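Local structure of Exo-beta-1,3-glucanase (Streptomyces sp. SirexAA-E, 4PEY) at residues Pro32-Gln35 with Gly36-Glu40; Ala132-Arg136 with Met137-Gly141. The protein hydrolyses laminarin and laminarioligosaccharides from their non-reducing ends as a secreted exo-beta-1,3-glucanase of glycoside hydrolase family 55, yielding glucose and laminaribiose. The protein carries 1 engineered substitution. One frame throughout, in Å; residues are numbered along the deposited sequence.

Contact 1: Pro32-Gln35 with Gly36-Glu40; sequences PDIQ and GKVDE
Asp33 is the N-cap of helix 34-45 and Gly36 supplies the N-H it caps, the carboxylate of Asp33 reaching forward into the first turn. Its OD1 takes the backbone N-H of Gly36 at 3.0 Å, a weak bond because the N-H points well off the oxygen (133°). CG sits anti to the backbone N of Asp33 (chi1 -163°), which swings the carboxylate over the start of the turn, where its negative charge would suit the helix dipole. The same residue's carbonyl O receives Lys37 N at 3.1 Å, the first of four i to i+4 backbone bonds; Ile34 to Val38, Gln35 to Asp39 and Gly36 to Glu40 follow.

Lys37 runs back against the chain direction. Its methylenes, extended beyond CG, pass the carbonyl O of Asp33, and NZ ends on the carbonyl O of Pro32 at 2.7 Å, approaching nearly along the C=O axis. The ammonium thus ties the residue before the cap to the first turn. Gln35, in the first turn, bends at chi2 and lays its amide across the carboxylate of Asp39, one turn on, the two planes 34° apart. OE1 of the same amide accepts from the backbone N of Asn68, so both ends of the group are held and its flip is fixed.

The inner flank is apolar. Ile34 and Val38 lie side by side, facing Phe27 of strand 24-27 and, from strand 55-59, Phe59 and Leu57 respectively, which seats the helix against these strands. Back at the Gln35 amide, NE2 is forked weakly between Asp39 OD1 at 3.0 Å and OD2 at 3.2 Å.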
# COMPACT_ATOMS: atom_id res chain seq x y z
N PRO A 32 -1.58 -20.70 -26.19
CA PRO A 32 -0.32 -20.63 -26.94
C PRO A 32 0.43 -19.34 -26.66
O PRO A 32 -0.17 -18.27 -26.54
CB PRO A 32 -0.78 -20.71 -28.40
CG PRO A 32 -2.16 -20.14 -28.38
CD PRO A 32 -2.76 -20.53 -27.06
N ASP A 33 1.75 -19.46 -26.51
CA ASP A 33 2.66 -18.33 -26.42
C ASP A 33 2.34 -17.38 -25.27
O ASP A 33 2.25 -16.17 -25.47
CB ASP A 33 2.67 -17.56 -27.74
CG ASP A 33 3.87 -16.64 -27.86
OD1 ASP A 33 4.86 -16.86 -27.12
OD2 ASP A 33 3.83 -15.70 -28.68
N ILE A 34 2.18 -17.93 -24.08
CA ILE A 34 2.00 -17.11 -22.89
C ILE A 34 3.20 -16.19 -22.68
O ILE A 34 3.04 -15.00 -22.39
CB ILE A 34 1.79 -17.98 -21.63
CG1 ILE A 34 0.50 -18.79 -21.77
CG2 ILE A 34 1.76 -17.12 -20.37
CD1 ILE A 34 0.22 -19.69 -20.60
N GLN A 35 4.40 -16.74 -22.83
CA GLN A 35 5.61 -15.96 -22.60
C GLN A 35 5.67 -14.75 -23.54
O GLN A 35 5.99 -13.64 -23.12
CB GLN A 35 6.86 -16.82 -22.77
CG GLN A 35 8.15 -16.05 -22.49
CD GLN A 35 8.29 -15.66 -21.03
OE1 GLN A 35 8.46 -16.51 -20.16
NE2 GLN A 35 8.21 -14.36 -20.75
N GLY A 36 5.34 -14.98 -24.81
CA GLY A 36 5.33 -13.90 -25.79
C GLY A 36 4.33 -12.81 -25.42
O GLY A 36 4.62 -11.62 -25.55
N LYS A 37 3.16 -13.22 -24.97
CA LYS A 37 2.10 -12.28 -24.62
C LYS A 37 2.47 -11.44 -23.40
O LYS A 37 2.25 -10.23 -23.38
CB LYS A 37 0.79 -13.02 -24.39
CG LYS A 37 0.20 -13.55 -25.69
CD LYS A 37 -0.82 -14.65 -25.49
CE LYS A 37 -1.29 -15.18 -26.84
NZ LYS A 37 -2.15 -16.38 -26.72
N VAL A 38 3.03 -12.09 -22.38
CA VAL A 38 3.42 -11.38 -21.17
C VAL A 38 4.63 -10.46 -21.43
O VAL A 38 4.72 -9.37 -20.88
CB VAL A 38 3.70 -12.37 -20.02
CG1 VAL A 38 4.30 -11.68 -18.82
CG2 VAL A 38 2.41 -13.08 -19.63
N ASP A 39 5.52 -10.89 -22.31
CA ASP A 39 6.66 -10.06 -22.71
C ASP A 39 6.20 -8.83 -23.49
O ASP A 39 6.79 -7.75 -23.35
CB ASP A 39 7.66 -10.85 -23.56
CG ASP A 39 8.57 -11.74 -22.73
OD1 ASP A 39 8.68 -11.51 -21.51
OD2 ASP A 39 9.19 -12.65 -23.32
N GLU A 40 5.16 -8.98 -24.31
CA GLU A 40 4.64 -7.84 -25.06
C GLU A 40 4.13 -6.76 -24.11
O GLU A 40 4.40 -5.57 -24.30
CB GLU A 40 3.53 -8.28 -26.02
CG GLU A 40 2.92 -7.12 -26.78
CD GLU A 40 1.89 -7.56 -27.81
OE1 GLU A 40 1.31 -8.66 -27.66
OE2 GLU A 40 1.66 -6.80 -28.77

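Contact 2: Ala132-Arg136 with Met137-Gly141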
# COMPACT_ATOMS: atom_id res chain seq x y z
N ALA A 132 3.54 -1.99 -4.28
CA ALA A 132 3.83 -3.17 -5.09
C ALA A 132 3.58 -4.44 -4.26
O ALA A 132 4.52 -5.21 -3.97
CB ALA A 132 5.26 -3.13 -5.60
N PRO A 133 2.32 -4.65 -3.87
CA PRO A 133 2.01 -5.73 -2.92
C PRO A 133 2.25 -7.14 -3.45
O PRO A 133 2.09 -7.43 -4.63
CB PRO A 133 0.52 -5.51 -2.63
CG PRO A 133 -0.00 -4.84 -3.87
CD PRO A 133 1.11 -3.91 -4.27
N PHE A 134 2.60 -8.01 -2.51
CA PHE A 134 2.92 -9.41 -2.74
C PHE A 134 2.07 -10.18 -1.73
O PHE A 134 2.41 -10.24 -0.54
CB PHE A 134 4.43 -9.61 -2.54
CG PHE A 134 5.01 -10.91 -3.07
CD1 PHE A 134 5.46 -11.00 -4.38
CD2 PHE A 134 5.21 -11.99 -2.22
CE1 PHE A 134 6.05 -12.18 -4.86
CE2 PHE A 134 5.81 -13.16 -2.69
CZ PHE A 134 6.21 -13.25 -4.01
N ARG A 135 0.92 -10.70 -2.17
CA ARG A 135 -0.08 -11.32 -1.28
C ARG A 135 -0.42 -12.75 -1.64
O ARG A 135 -0.51 -13.09 -2.81
CB ARG A 135 -1.39 -10.53 -1.32
CG ARG A 135 -1.36 -9.13 -0.75
CD ARG A 135 -2.74 -8.48 -0.91
NE ARG A 135 -2.78 -7.09 -0.45
CZ ARG A 135 -3.02 -6.70 0.80
NH1 ARG A 135 -3.24 -7.60 1.76
NH2 ARG A 135 -3.01 -5.40 1.09
N ARG A 136 -0.64 -13.59 -0.63
CA ARG A 136 -1.15 -14.94 -0.85
C ARG A 136 -0.28 -15.68 -1.87
O ARG A 136 -0.78 -16.36 -2.76
CB ARG A 136 -2.62 -14.90 -1.31
CG ARG A 136 -3.43 -16.17 -1.05
CD ARG A 136 -4.84 -16.05 -1.64
NE ARG A 136 -5.66 -17.24 -1.42
CZ ARG A 136 -6.38 -17.46 -0.32
NH1 ARG A 136 -7.10 -18.57 -0.20
NH2 ARG A 136 -6.38 -16.56 0.65
N MET A 137 1.04 -15.55 -1.71
CA MET A 137 1.99 -16.20 -2.60
C MET A 137 2.65 -17.39 -1.91
O MET A 137 2.90 -17.34 -0.70
CB MET A 137 3.08 -15.21 -3.04
CG MET A 137 2.53 -14.01 -3.81
SD MET A 137 1.92 -14.40 -5.47
CE MET A 137 3.44 -14.78 -6.34
N HIS A 138 2.96 -18.43 -2.67
CA HIS A 138 3.79 -19.51 -2.17
C HIS A 138 5.06 -19.60 -2.99
O HIS A 138 5.02 -20.04 -4.14
CB HIS A 138 3.07 -20.87 -2.21
CG HIS A 138 3.87 -21.98 -1.60
ND1 HIS A 138 3.65 -23.31 -1.89
CD2 HIS A 138 4.91 -21.95 -0.73
CE1 HIS A 138 4.50 -24.05 -1.21
NE2 HIS A 138 5.28 -23.25 -0.50
N VAL A 139 6.19 -19.18 -2.42
CA VAL A 139 7.46 -19.27 -3.14
C VAL A 139 8.19 -20.52 -2.69
O VAL A 139 8.59 -20.64 -1.52
CB VAL A 139 8.35 -18.03 -2.93
CG1 VAL A 139 9.61 -18.15 -3.77
CG2 VAL A 139 7.58 -16.76 -3.29
N LYS A 140 8.36 -21.47 -3.61
CA LYS A 140 9.03 -22.73 -3.30
C LYS A 140 10.52 -22.54 -3.57
O LYS A 140 11.08 -23.11 -4.50
CB LYS A 140 8.43 -23.88 -4.11
CG LYS A 140 6.92 -23.99 -3.92
CD LYS A 140 6.32 -25.27 -4.47
CE LYS A 140 6.30 -25.28 -5.98
NZ LYS A 140 5.43 -26.36 -6.53
N GLY A 141 11.14 -21.72 -2.73
CA GLY A 141 12.52 -21.29 -2.92
C GLY A 141 12.71 -20.02 -2.11
O GLY A 141 11.92 -19.73 -1.20
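Met137 folds its side chain over one face of the ring of Phe134, three residues back along the chain. Its CB starts the contact, 3.4 Å from CE2 at the rim of the ring. CG then moves in over the face, a CH-pi contact 3.6 Å from the ring centroid and 15° off the normal, while lying 3.3 Å from the carbonyl O of Arg135. Bends at chi2 (-70°) and chi3 curl the rest of the chain back toward the ring. SD stands above the same face but farther off, 4.8 Å from the centroid, a Met-aromatic contact at a distance. The terminal CE returns to within 3.9 Å of CZ.

Val139 meets the ring differently: its CG2 lies in the ring plane at the edge, 3.8 Å from CZ. An alanine at Phe134 would remove the face that Met137 covers and the edge that Val139 abuts, and would probably leave the thioether chain free to turn.

Between the two strands Arg136 adopts left-handed backbone angles, the kink that brings Met137 round to the ring; Met137 N donates to Ser161 OG. The buried guanidinium of Arg135 turns the other way, to a salt bridge with Asp370. Strand 134-135 runs parallel between strands 110-113 and 157-159, and strand 138-144 lies parallel to 116-118 and 162-168, as in successive coils of a right-handed beta-helix.

In the fold
From the N terminus the chain runs through strand 24-27 and then enters contact 1, where the helix 34-45 begins on its way to strand 55-59, parallel to the first. Contact 1 closes only the first turns of that helix, at the surface. The chain then winds on through strands 75-79 and 110-113 before contact 2, whose residues 132-141 turn the corner from strand 134-135 into strand 138-144 in the buried part of the same N-terminal half. The two contacts follow in series, neither nested nor crossed. They do not touch; the link between them is the row of parallel strands 55-59, 75-79, 110-113 and 134-135, on whose first member the helix of contact 1 packs.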